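Local coordinates for protein cystathionine gamma-synthase (Xanthomonas oryzae pv. oryzae KACC 10331, PDB 6LD7) that probably makes cystathionine for methionine biosynthesis, as a pyridoxal 5'-phosphate-dependent enzyme of the trans-sulfuration family, at residues G376-A380 and E381-I385; L387-G390 and L391-E395; L233-W236 and A237-G241; A97-Q100 and P101-L105; A16-A19 and A20-G24. The protein carries 1 engineered substitution. All blocks are in the same frame, centred on the assembly; numbering follows the deposited sequence.

Interaction 1 (G376-A380 and E381-I385); sequences GIESA and EDLLI
Ser379 and Ala380 meet Asp382, Leu383 and Leu384 in a local contact at a helix start, where the loop after strand 370-374 runs into helix 380-396. Two backbone carbonyls carry this first turn. Ser379 O accepts a nearly straight bond (169°) from Leu383 N at 3.2 Å and a second, weak one from Asp382 N. Ala380 O takes the N-H of Leu384 at 3.0 Å, and Leu384 CG rests 3.3 Å from the same oxygen, Ala380 O. On the inner side, Leu383 keeps CG beside its own backbone N (chi1 -59°), which aims the isobutyl group back at the loop. There CD2 of Leu383 lies 3.8 Å from Glu378 CB, and the two side chains cross at about a right angle. Glu378 bends at chi2, bringing OE1 to 3.9 Å from Leu383 CD1; OE1 is hydrogen-bonded to Ser343 OG, and OE2 forms a salt bridge with Arg22 of the second subunit. Asp382 OD2 likewise looks across the interface, bonded to Thr18 OG1 and Thr15 N of that subunit. Ser379 occupies the N-cap position of helix 380-396, and this first turn is built into a subunit interface.

Interaction 2 (L387-G390 and L391-E395); sequences LRAG and LSRAE
Leu391 N bonds Leu387 O at 2.8 Å, the shortest of four successive i to i+4 hydrogen bonds in the C-terminal half of helix 380-396. Arg393 N to Ala389 O, at 2.9 Å, is the straightest of them, with an N-H...O angle of 172°. Ala394 N to Gly390 O and Ser392 N to Arg388 O complete the set, the latter being the longest.

The side-chain story belongs to Arg393. Its CG lies beside the backbone N and the chain bends at chi3 (-130°), folding the guanidinium back over the preceding turn so that one face rests on the backbone. Ala389 O and Gly390 CA both sit under that face, toward its rim rather than its centre. NH1 comes 3.4 Å from Gly390 CA, a close approach made where the helix carries no side chain. NH2 reaches past to the methyl of Ala389, 3.6 Å from its CB. NH1 is also hydrogen-bonded to Phe325 O, which pins the folded-back group to the neighbouring helix.

On another side of the turn, Leu391 CG lies 3.3 Å from Leu387 O, directly beside the carbonyl its own N-H uses. Leu387 and Leu391 face inward, packing on Ile273, Leu276 and Leu277 of helix 259-277 and on Phe325 of helix 319-327, while Leu391 and Ala394 also touch Leu315 of strand 310-315.

Interaction 3 (L233-W236 and A237-G241); sequences LVWW and ANALG
Ala237 takes up the helical ladder from Leu233, its N 2.9 Å from Leu233 O. Its CB also lies close to that acceptor and turns to Val82 of strand 80-84. Asn238 N bonds Val234 O at 3.2 Å. The side chain, with CG anti to the backbone N (chi1 174°), reaches back along the helix surface: ND2 donates to a water at 2.8 Å, and this water in turn donates to Trp235 O. The water also stands over one face of the Trp235 ring, toward its rim. Asn238 O is one of two acceptors in the Schellman motif that ends helix 227-240: Gly241 N turns back to it weakly, and the backbone N of the residue after Gly241 bonds Ala237 O. Ala239 N then bonds Trp235 O, so that carbonyl is gripped by both the helix and the water. The methyl of Ala239 sits over the face of the Trp235 six-membered ring in a CH-pi contact, CB 4.2 Å from the centroid and 25° off the normal. CZ3 of Trp235, 3.8 Å from Ala239 CB, lies over the centre of the Trp236 indole. Leu240 N bonds Trp236 O at 2.8 Å, and Leu240 CD1 approaches Trp236 CE3 to 3.9 Å. The leucine and Trp236 also meet a third subunit, packing on its Leu118 and Ala121 respectively. Gly241, with positive phi (75°), closes the motif, and its O accepts from Thr86 OG1 of the same third subunit.

Interaction 4 (A97-Q100 and P101-L105); sequences AVLQ and PGDTL
Gln100 and Asp103 are the first and last residues of a type II beta turn that brings the chain from the end of helix 87-98 into strand 104-108. Pro101 and Gly102 fill its middle positions, and the positive phi of Gly102 is what a type II turn asks for there. Asp103 N closes the turn on Gln100 O at 2.9 Å. The bond is answered in the reverse direction: Gln100 N donates to the carboxylate, 3.1 Å from Asp103 OD2, which it meets from well above the carboxylate plane, 50° out of it. Asp103 holds CG beside its own backbone N (chi1 -69°), and this swings OD2 back over the chain toward Gln100. Leu99 CA also comes within 3.5 Å of Asp103 OD2.

The Gln100 side chain, extended beyond CG, runs out with its amide turned only 19° from the carboxylate plane; its CG touches Asp103 OD2 at 3.5 Å. The end of the Leu99 side chain comes in under the turn. Its CD2 meets Asp103 CB at 4.0 Å, while Leu99 CD1 lies 4.0 Å from Leu105 CB, the two side chains crossing at about a right angle and also sharing Leu151 of strand 151-155. Lys125 of the third subunit bonds Leu99 O.

The chemistry is a two-way clasp between Gln100 and Asp103, one bond from each backbone N. The carboxylate accepting a backbone N-H, with Lys150 touching the Asp103 side chain, is consistent with an ionised Asp103.

Interaction 5 (A16-A19 and A20-G24); sequences AATA and AVRAG
Thr18 and Arg22 belong to the last of three backbone hydrogen bonds that hold the short helix 16-21. Ala20 N bonds Ala16 O at 3.1 Å, Val21 N bonds Ala17 O at 3.0 Å, and Arg22 N bonds Thr18 O at 2.9 Å. The series then slips: Ala23 N lies 3.0 Å from Ala19 O but at a poor angle, and bonds Ala20 O instead at 3.3 Å, a tighter i to i+3 step.

Side-chain carbons lie against the helix carbonyl oxygens. Val21 turns CG2 beside its own backbone N, which brings that methyl to 3.3 Å from Ala17 O. Ala20 CB rests against Ala16 O, and Ala23 CB is 3.4 Å from Ala19 O. Arg22 CB and CG lie along Thr18 O; farther out, the bend at chi3 (69°) goes with a side chain that leads away toward the second subunit.

The polar ends are used across the subunit boundary. Arg22 NH2 bonds Thr333 OG1 of the second subunit. Thr18 OG1, partnered there by Asp382, also takes the N-H of Ser379 of that subunit.

Within its own chain the helix and the residues just after it pack through alanines: Ala19 touches Glu74 and Ala23 touches Ala71, both of helix 63-76, while Ala20 and Ala23 pack on Leu256 and Leu253 of helix 246-256.

Interactions 1 and 2 follow each other on helix 380-396, centres about 15 Å apart: the first caps its start at a subunit interface, the second, within one chain, folds an arginine back over its C-terminal half. Interactions 3 and 4 touch, Trp236 CD1 lying 3.6 Å from Ala97 CA, and both reach the third subunit; one is aromatic packing on a helix, the other a polar turn into a strand. Both lie across the chain's centre from interactions 1 and 2. Interaction 5 is the most buried. Interactions 1 and 5 are about 28 Å apart between centres, but the residues of interaction 1 meet those of interaction 5 of the second subunit.

Interaction 1 (G376-A380 and E381-I385)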
loop_
_atom_site.group_PDB
_atom_site.type_symbol
_atom_site.label_atom_id
_atom_site.label_comp_id
_atom_site.label_asym_id
_atom_site.label_seq_id
_atom_site.Cartn_x
_atom_site.Cartn_y
_atom_site.Cartn_z
ATOM N N GLY C 376 -1.909 9.705 -24.451
ATOM C CA GLY C 376 -2.568 9.774 -23.133
ATOM C C GLY C 376 -3.847 10.606 -23.150
ATOM O O GLY C 376 -4.506 10.740 -24.241
ATOM N N ILE C 377 -4.230 11.076 -21.954
ATOM C CA ILE C 377 -5.493 11.797 -21.738
ATOM C C ILE C 377 -5.283 13.258 -21.333
ATOM O O ILE C 377 -6.296 13.895 -20.857
ATOM C CB ILE C 377 -6.343 11.053 -20.728
ATOM C CG1 ILE C 377 -5.752 11.065 -19.321
ATOM C CG2 ILE C 377 -6.579 9.676 -21.257
ATOM C CD1 ILE C 377 -6.687 10.514 -18.316
ATOM N N GLU C 378 -4.147 13.812 -21.690
ATOM C CA GLU C 378 -3.907 15.262 -21.571
ATOM C C GLU C 378 -4.868 15.976 -22.520
ATOM O O GLU C 378 -5.404 15.348 -23.424
ATOM C CB GLU C 378 -2.472 15.591 -22.004
ATOM C CG GLU C 378 -1.416 14.964 -21.133
ATOM C CD GLU C 378 -0.878 13.623 -21.586
ATOM O OE1 GLU C 378 -1.504 13.019 -22.435
ATOM O OE2 GLU C 378 0.112 13.152 -21.008
ATOM N N SER C 379 -4.927 17.292 -22.486
ATOM C CA SER C 379 -5.898 17.978 -23.385
ATOM C C SER C 379 -5.348 17.944 -24.814
ATOM O O SER C 379 -4.102 18.177 -25.036
ATOM C CB SER C 379 -6.198 19.337 -22.906
ATOM O OG SER C 379 -5.091 20.135 -23.190
ATOM N N ALA C 380 -6.223 17.615 -25.757
ATOM C CA ALA C 380 -5.836 17.554 -27.179
ATOM C C ALA C 380 -5.055 18.806 -27.563
ATOM O O ALA C 380 -4.042 18.717 -28.304
ATOM C CB ALA C 380 -7.058 17.409 -28.021
ATOM N N GLU C 381 -5.493 19.981 -27.136
ATOM C CA GLU C 381 -4.813 21.239 -27.582
ATOM C C GLU C 381 -3.320 21.205 -27.239
ATOM O O GLU C 381 -2.510 21.652 -28.089
ATOM C CB GLU C 381 -5.493 22.506 -27.067
ATOM C CG GLU C 381 -5.365 22.807 -25.576
ATOM C CD GLU C 381 -6.263 23.942 -25.075
ATOM O OE1 GLU C 381 -5.766 25.089 -25.046
ATOM O OE2 GLU C 381 -7.407 23.677 -24.619
ATOM N N ASP C 382 -2.967 20.757 -26.032
ATOM C CA ASP C 382 -1.543 20.747 -25.578
ATOM C C ASP C 382 -0.753 19.723 -26.358
ATOM O O ASP C 382 0.363 20.039 -26.778
ATOM C CB ASP C 382 -1.426 20.491 -24.076
ATOM C CG ASP C 382 -1.961 21.616 -23.214
ATOM O OD1 ASP C 382 -1.824 22.798 -23.662
ATOM O OD2 ASP C 382 -2.535 21.309 -22.097
ATOM N N LEU C 383 -1.265 18.500 -26.491
ATOM C CA LEU C 383 -0.538 17.476 -27.268
ATOM C C LEU C 383 -0.278 17.984 -28.676
ATOM O O LEU C 383 0.823 17.754 -29.173
ATOM C CB LEU C 383 -1.313 16.162 -27.311
ATOM C CG LEU C 383 -1.581 15.585 -25.934
ATOM C CD1 LEU C 383 -2.219 14.207 -26.051
ATOM C CD2 LEU C 383 -0.269 15.513 -25.116
ATOM N N LEU C 384 -1.233 18.676 -29.302
ATOM C CA LEU C 384 -1.028 19.175 -30.699
ATOM C C LEU C 384 0.008 20.321 -30.758
ATOM O O LEU C 384 0.875 20.324 -31.645
ATOM C CB LEU C 384 -2.349 19.648 -31.275
ATOM C CG LEU C 384 -3.410 18.587 -31.518
ATOM C CD1 LEU C 384 -4.713 19.278 -31.873
ATOM C CD2 LEU C 384 -3.011 17.664 -32.629
ATOM N N ILE C 385 0.004 21.215 -29.802
ATOM C CA ILE C 385 1.039 22.296 -29.735
ATOM C C ILE C 385 2.424 21.645 -29.588
ATOM O O ILE C 385 3.368 21.955 -30.370
ATOM C CB ILE C 385 0.716 23.209 -28.546
ATOM C CG1 ILE C 385 -0.521 24.082 -28.841
ATOM C CG2 ILE C 385 1.958 24.027 -28.160
ATOM C CD1 ILE C 385 -1.051 24.756 -27.554
#

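Interaction 2 (L387-G390 and L391-E395)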
loop_
_atom_site.group_PDB
_atom_site.type_symbol
_atom_site.label_atom_id
_atom_site.label_comp_id
_atom_site.label_asym_id
_atom_site.label_seq_id
_atom_site.Cartn_x
_atom_site.Cartn_y
_atom_site.Cartn_z
ATOM N N LEU C 387 3.380 18.535 -30.493
ATOM C CA LEU C 387 3.811 17.853 -31.743
ATOM C C LEU C 387 4.155 18.848 -32.865
ATOM O O LEU C 387 5.171 18.611 -33.628
ATOM C CB LEU C 387 2.762 16.853 -32.200
ATOM C CG LEU C 387 2.520 15.690 -31.253
ATOM C CD1 LEU C 387 1.260 14.964 -31.646
ATOM C CD2 LEU C 387 3.699 14.731 -31.209
ATOM N N ARG C 388 3.328 19.873 -33.074
ATOM C CA ARG C 388 3.712 20.939 -34.029
ATOM C C ARG C 388 5.098 21.479 -33.698
ATOM O O ARG C 388 5.825 21.735 -34.611
ATOM C CB ARG C 388 2.760 22.136 -34.003
ATOM C CG ARG C 388 1.423 21.835 -34.655
ATOM C CD ARG C 388 0.648 23.155 -34.822
ATOM N NE ARG C 388 -0.669 22.651 -34.853
ATOM C CZ ARG C 388 -1.582 22.705 -33.879
ATOM N NH1 ARG C 388 -1.453 23.414 -32.777
ATOM N NH2 ARG C 388 -2.686 22.053 -34.104
ATOM N N ALA C 389 5.454 21.776 -32.450
ATOM C CA ALA C 389 6.801 22.381 -32.205
ATOM C C ALA C 389 7.864 21.290 -32.454
ATOM O O ALA C 389 8.964 21.576 -32.990
ATOM C CB ALA C 389 6.880 23.039 -30.829
ATOM N N GLY C 390 7.529 20.023 -32.243
ATOM C CA GLY C 390 8.474 18.938 -32.572
ATOM C C GLY C 390 8.688 18.838 -34.097
ATOM O O GLY C 390 9.822 18.731 -34.537
ATOM N N LEU C 391 7.628 18.919 -34.887
ATOM C CA LEU C 391 7.730 18.805 -36.365
ATOM C C LEU C 391 8.521 20.011 -36.926
ATOM O O LEU C 391 9.316 19.866 -37.868
ATOM C CB LEU C 391 6.306 18.776 -36.895
ATOM C CG LEU C 391 5.548 17.468 -36.647
ATOM C CD1 LEU C 391 4.120 17.607 -37.129
ATOM C CD2 LEU C 391 6.224 16.295 -37.325
ATOM N N SER C 392 8.379 21.154 -36.270
ATOM C CA SER C 392 9.105 22.404 -36.588
ATOM C C SER C 392 10.610 22.312 -36.268
ATOM O O SER C 392 11.436 22.600 -37.152
ATOM C CB SER C 392 8.411 23.489 -35.848
ATOM O OG SER C 392 9.068 24.665 -36.090
ATOM N N ARG C 393 10.986 21.827 -35.089
ATOM C CA ARG C 393 12.412 21.542 -34.805
ATOM C C ARG C 393 12.994 20.581 -35.834
ATOM O O ARG C 393 14.176 20.847 -36.301
ATOM C CB ARG C 393 12.656 20.858 -33.479
ATOM C CG ARG C 393 12.545 21.732 -32.240
ATOM C CD ARG C 393 12.777 20.690 -31.093
ATOM N NE ARG C 393 11.653 21.079 -30.370
ATOM C CZ ARG C 393 10.620 20.473 -29.877
ATOM N NH1 ARG C 393 10.409 19.193 -29.747
ATOM N NH2 ARG C 393 9.750 21.338 -29.444
ATOM N N ALA C 394 12.271 19.510 -36.157
ATOM C CA ALA C 394 12.731 18.519 -37.162
ATOM C C ALA C 394 12.942 19.196 -38.533
ATOM O O ALA C 394 13.910 18.899 -39.189
ATOM C CB ALA C 394 11.734 17.390 -37.331
ATOM N N GLU C 395 11.987 19.971 -39.011
ATOM C CA GLU C 395 12.052 20.697 -40.285
ATOM C C GLU C 395 13.342 21.556 -40.342
ATOM O O GLU C 395 14.017 21.494 -41.370
ATOM C CB GLU C 395 10.831 21.584 -40.454
ATOM C CG GLU C 395 10.885 22.420 -41.719
ATOM C CD GLU C 395 9.562 23.053 -42.111
ATOM O OE1 GLU C 395 9.525 23.688 -43.164
ATOM O OE2 GLU C 395 8.575 22.914 -41.373
#

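Interaction 3 (L233-W236 and A237-G241)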
loop_
_atom_site.group_PDB
_atom_site.type_symbol
_atom_site.label_atom_id
_atom_site.label_comp_id
_atom_site.label_asym_id
_atom_site.label_seq_id
_atom_site.Cartn_x
_atom_site.Cartn_y
_atom_site.Cartn_z
ATOM N N LEU C 233 -5.665 -23.703 -16.325
ATOM C CA LEU C 233 -4.779 -22.539 -16.127
ATOM C C LEU C 233 -4.567 -22.250 -14.626
ATOM O O LEU C 233 -3.428 -21.894 -14.240
ATOM C CB LEU C 233 -5.341 -21.330 -16.843
ATOM C CG LEU C 233 -5.448 -21.417 -18.370
ATOM C CD1 LEU C 233 -6.347 -20.304 -18.789
ATOM C CD2 LEU C 233 -4.085 -21.270 -19.013
ATOM N N VAL C 234 -5.605 -22.409 -13.811
ATOM C CA VAL C 234 -5.532 -22.190 -12.352
ATOM C C VAL C 234 -4.498 -23.169 -11.800
ATOM O O VAL C 234 -3.699 -22.819 -10.952
ATOM C CB VAL C 234 -6.929 -22.369 -11.747
ATOM C CG1 VAL C 234 -6.897 -22.534 -10.209
ATOM C CG2 VAL C 234 -7.866 -21.185 -12.102
ATOM N N TRP C 235 -4.575 -24.423 -12.210
ATOM C CA TRP C 235 -3.702 -25.472 -11.662
ATOM C C TRP C 235 -2.233 -25.162 -12.045
ATOM O O TRP C 235 -1.401 -25.153 -11.178
ATOM C CB TRP C 235 -4.186 -26.820 -12.191
ATOM C CG TRP C 235 -3.454 -27.945 -11.541
ATOM C CD1 TRP C 235 -3.933 -28.716 -10.506
ATOM C CD2 TRP C 235 -2.119 -28.434 -11.890
ATOM N NE1 TRP C 235 -2.984 -29.683 -10.217
ATOM C CE2 TRP C 235 -1.865 -29.529 -11.019
ATOM C CE3 TRP C 235 -1.167 -28.122 -12.882
ATOM C CZ2 TRP C 235 -0.648 -30.230 -11.055
ATOM C CZ3 TRP C 235 0.039 -28.787 -12.910
ATOM C CH2 TRP C 235 0.290 -29.846 -12.015
ATOM N N TRP C 236 -1.952 -24.832 -13.298
ATOM C CA TRP C 236 -0.597 -24.525 -13.788
ATOM C C TRP C 236 -0.065 -23.242 -13.156
ATOM O O TRP C 236 1.164 -23.183 -12.846
ATOM C CB TRP C 236 -0.554 -24.486 -15.296
ATOM C CG TRP C 236 -0.470 -25.866 -15.880
ATOM C CD1 TRP C 236 -1.481 -26.551 -16.470
ATOM C CD2 TRP C 236 0.721 -26.660 -16.027
ATOM N NE1 TRP C 236 -1.006 -27.754 -16.870
ATOM C CE2 TRP C 236 0.317 -27.883 -16.575
ATOM C CE3 TRP C 236 2.021 -26.549 -15.514
ATOM C CZ2 TRP C 236 1.200 -28.934 -16.830
ATOM C CZ3 TRP C 236 2.916 -27.566 -15.777
ATOM C CH2 TRP C 236 2.507 -28.742 -16.427
ATOM N N ALA C 237 -0.903 -22.236 -12.954
ATOM C CA ALA C 237 -0.440 -20.978 -12.346
ATOM C C ALA C 237 0.014 -21.219 -10.892
ATOM O O ALA C 237 1.065 -20.668 -10.508
ATOM C CB ALA C 237 -1.493 -19.875 -12.461
ATOM N N ASN C 238 -0.737 -22.005 -10.151
ATOM C CA ASN C 238 -0.412 -22.412 -8.753
ATOM C C ASN C 238 0.899 -23.233 -8.785
ATOM O O ASN C 238 1.821 -22.935 -8.045
ATOM C CB ASN C 238 -1.586 -23.151 -8.120
ATOM C CG ASN C 238 -1.197 -23.695 -6.751
ATOM O OD1 ASN C 238 -0.848 -22.891 -5.907
ATOM N ND2 ASN C 238 -1.076 -25.023 -6.583
ATOM N N ALA C 239 0.995 -24.235 -9.653
ATOM C CA ALA C 239 2.120 -25.196 -9.700
ATOM C C ALA C 239 3.411 -24.486 -10.128
ATOM O O ALA C 239 4.445 -24.794 -9.582
ATOM C CB ALA C 239 1.846 -26.316 -10.669
ATOM N N LEU C 240 3.337 -23.529 -11.039
ATOM C CA LEU C 240 4.519 -22.794 -11.560
ATOM C C LEU C 240 4.881 -21.568 -10.726
ATOM O O LEU C 240 5.940 -21.004 -10.939
ATOM C CB LEU C 240 4.246 -22.339 -12.982
ATOM C CG LEU C 240 4.115 -23.464 -14.005
ATOM C CD1 LEU C 240 3.465 -22.886 -15.273
ATOM C CD2 LEU C 240 5.468 -24.012 -14.358
ATOM N N GLY C 241 3.978 -21.149 -9.856
ATOM C CA GLY C 241 4.201 -19.982 -8.994
ATOM C C GLY C 241 4.092 -18.676 -9.739
ATOM O O GLY C 241 4.848 -17.747 -9.342
HETATM O O HOH W 1 -1.460 -26.740 -8.799
#

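Interaction 4 (A97-Q100 and P101-L105)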
loop_
_atom_site.group_PDB
_atom_site.type_symbol
_atom_site.label_atom_id
_atom_site.label_comp_id
_atom_site.label_asym_id
_atom_site.label_seq_id
_atom_site.Cartn_x
_atom_site.Cartn_y
_atom_site.Cartn_z
ATOM N N ALA C 97 0.361 -24.618 -19.987
ATOM C CA ALA C 97 -0.907 -25.347 -19.859
ATOM C C ALA C 97 -1.235 -26.059 -21.169
ATOM O O ALA C 97 -1.949 -27.066 -21.174
ATOM C CB ALA C 97 -2.036 -24.435 -19.517
ATOM N N VAL C 98 -0.813 -25.513 -22.278
ATOM C CA VAL C 98 -1.325 -26.007 -23.564
ATOM C C VAL C 98 -0.335 -26.901 -24.283
ATOM O O VAL C 98 -0.823 -27.692 -25.034
ATOM C CB VAL C 98 -1.753 -24.840 -24.456
ATOM C CG1 VAL C 98 -2.199 -25.311 -25.784
ATOM C CG2 VAL C 98 -2.902 -24.127 -23.830
ATOM N N LEU C 99 0.938 -26.615 -24.311
ATOM C CA LEU C 99 1.897 -27.299 -25.221
ATOM C C LEU C 99 2.707 -28.357 -24.467
ATOM O O LEU C 99 2.841 -28.281 -23.231
ATOM C CB LEU C 99 2.885 -26.264 -25.751
ATOM C CG LEU C 99 2.303 -25.124 -26.555
ATOM C CD1 LEU C 99 3.346 -24.112 -26.977
ATOM C CD2 LEU C 99 1.681 -25.692 -27.794
ATOM N N GLN C 100 3.290 -29.280 -25.203
ATOM C CA GLN C 100 4.284 -30.285 -24.748
ATOM C C GLN C 100 5.192 -30.658 -25.922
ATOM O O GLN C 100 4.811 -30.388 -27.091
ATOM C CB GLN C 100 3.527 -31.503 -24.239
ATOM C CG GLN C 100 2.752 -32.235 -25.313
ATOM C CD GLN C 100 2.028 -33.380 -24.656
ATOM O OE1 GLN C 100 1.858 -33.402 -23.458
ATOM N NE2 GLN C 100 1.660 -34.386 -25.413
ATOM N N PRO C 101 6.374 -31.294 -25.700
ATOM C CA PRO C 101 7.284 -31.629 -26.806
ATOM C C PRO C 101 6.525 -32.403 -27.874
ATOM O O PRO C 101 5.633 -33.172 -27.557
ATOM C CB PRO C 101 8.426 -32.436 -26.117
ATOM C CG PRO C 101 8.436 -31.739 -24.757
ATOM C CD PRO C 101 6.956 -31.681 -24.406
ATOM N N GLY C 102 6.876 -32.150 -29.110
ATOM C CA GLY C 102 6.182 -32.658 -30.305
ATOM C C GLY C 102 5.055 -31.742 -30.780
ATOM O O GLY C 102 4.603 -31.934 -31.897
ATOM N N ASP C 103 4.561 -30.807 -29.966
ATOM C CA ASP C 103 3.509 -29.861 -30.397
ATOM C C ASP C 103 4.219 -28.703 -31.090
ATOM O O ASP C 103 5.333 -28.346 -30.740
ATOM C CB ASP C 103 2.688 -29.238 -29.278
ATOM C CG ASP C 103 1.785 -30.198 -28.575
ATOM O OD1 ASP C 103 1.586 -31.237 -29.138
ATOM O OD2 ASP C 103 1.305 -29.894 -27.442
ATOM N N THR C 104 3.472 -28.027 -31.949
ATOM C CA THR C 104 3.943 -26.855 -32.683
ATOM C C THR C 104 3.058 -25.678 -32.306
ATOM O O THR C 104 1.826 -25.815 -32.228
ATOM C CB THR C 104 3.924 -27.175 -34.200
ATOM O OG1 THR C 104 4.973 -28.101 -34.509
ATOM C CG2 THR C 104 4.259 -25.948 -34.986
ATOM N N LEU C 105 3.691 -24.542 -32.212
ATOM C CA LEU C 105 3.055 -23.253 -31.940
ATOM C C LEU C 105 3.286 -22.363 -33.168
ATOM O O LEU C 105 4.447 -22.210 -33.621
ATOM C CB LEU C 105 3.722 -22.616 -30.717
ATOM C CG LEU C 105 3.413 -21.134 -30.510
ATOM C CD1 LEU C 105 1.966 -21.006 -30.044
ATOM C CD2 LEU C 105 4.358 -20.507 -29.459
#

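Interaction 5 (A16-A19 and A20-G24)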
loop_
_atom_site.group_PDB
_atom_site.type_symbol
_atom_site.label_atom_id
_atom_site.label_comp_id
_atom_site.label_asym_id
_atom_site.label_seq_id
_atom_site.Cartn_x
_atom_site.Cartn_y
_atom_site.Cartn_z
ATOM N N ALA C 16 -20.358 -3.186 -20.603
ATOM C CA ALA C 16 -18.915 -3.317 -20.216
ATOM C C ALA C 16 -18.465 -2.156 -19.304
ATOM O O ALA C 16 -17.683 -2.409 -18.336
ATOM C CB ALA C 16 -18.003 -3.345 -21.462
ATOM N N ALA C 17 -18.842 -0.904 -19.634
ATOM C CA ALA C 17 -18.513 0.242 -18.759
ATOM C C ALA C 17 -19.157 -0.048 -17.396
ATOM O O ALA C 17 -18.491 0.024 -16.384
ATOM C CB ALA C 17 -19.022 1.548 -19.325
ATOM N N THR C 18 -20.449 -0.370 -17.347
ATOM C CA THR C 18 -21.112 -0.569 -16.037
ATOM C C THR C 18 -20.402 -1.673 -15.223
ATOM O O THR C 18 -20.121 -1.480 -14.024
ATOM C CB THR C 18 -22.589 -0.835 -16.230
ATOM O OG1 THR C 18 -23.196 0.312 -16.822
ATOM C CG2 THR C 18 -23.253 -1.192 -14.929
ATOM N N ALA C 19 -20.090 -2.805 -15.839
ATOM C CA ALA C 19 -19.468 -3.985 -15.156
ATOM C C ALA C 19 -18.085 -3.643 -14.588
ATOM O O ALA C 19 -17.817 -3.967 -13.437
ATOM C CB ALA C 19 -19.396 -5.161 -16.124
ATOM N N ALA C 20 -17.262 -2.917 -15.340
ATOM C CA ALA C 20 -15.907 -2.523 -14.899
ATOM C C ALA C 20 -16.015 -1.509 -13.733
ATOM O O ALA C 20 -15.369 -1.630 -12.675
ATOM C CB ALA C 20 -15.160 -1.946 -16.092
ATOM N N VAL C 21 -16.913 -0.559 -13.885
ATOM C CA VAL C 21 -17.070 0.527 -12.897
ATOM C C VAL C 21 -17.564 -0.088 -11.621
ATOM O O VAL C 21 -17.074 0.355 -10.599
ATOM C CB VAL C 21 -18.060 1.630 -13.354
ATOM C CG1 VAL C 21 -18.445 2.519 -12.196
ATOM C CG2 VAL C 21 -17.500 2.473 -14.469
ATOM N N ARG C 22 -18.486 -1.053 -11.705
ATOM C CA ARG C 22 -19.116 -1.688 -10.497
ATOM C C ARG C 22 -18.431 -3.025 -10.131
ATOM O O ARG C 22 -18.919 -3.639 -9.184
ATOM C CB ARG C 22 -20.647 -1.864 -10.649
ATOM C CG ARG C 22 -21.332 -0.500 -10.829
ATOM C CD ARG C 22 -22.838 -0.375 -10.726
ATOM N NE ARG C 22 -23.351 -0.584 -9.382
ATOM C CZ ARG C 22 -23.333 0.314 -8.408
ATOM N NH1 ARG C 22 -22.835 1.539 -8.592
ATOM N NH2 ARG C 22 -23.830 -0.033 -7.228
ATOM N N ALA C 23 -17.226 -3.347 -10.599
ATOM C CA ALA C 23 -16.571 -4.633 -10.198
ATOM C C ALA C 23 -16.260 -4.651 -8.660
ATOM O O ALA C 23 -15.854 -3.660 -8.005
ATOM C CB ALA C 23 -15.394 -4.805 -11.159
ATOM N N GLY C 24 -16.668 -5.651 -7.919
ATOM C CA GLY C 24 -16.660 -5.534 -6.411
ATOM C C GLY C 24 -17.111 -4.242 -5.606
ATOM O O GLY C 24 -16.822 -4.236 -4.413
#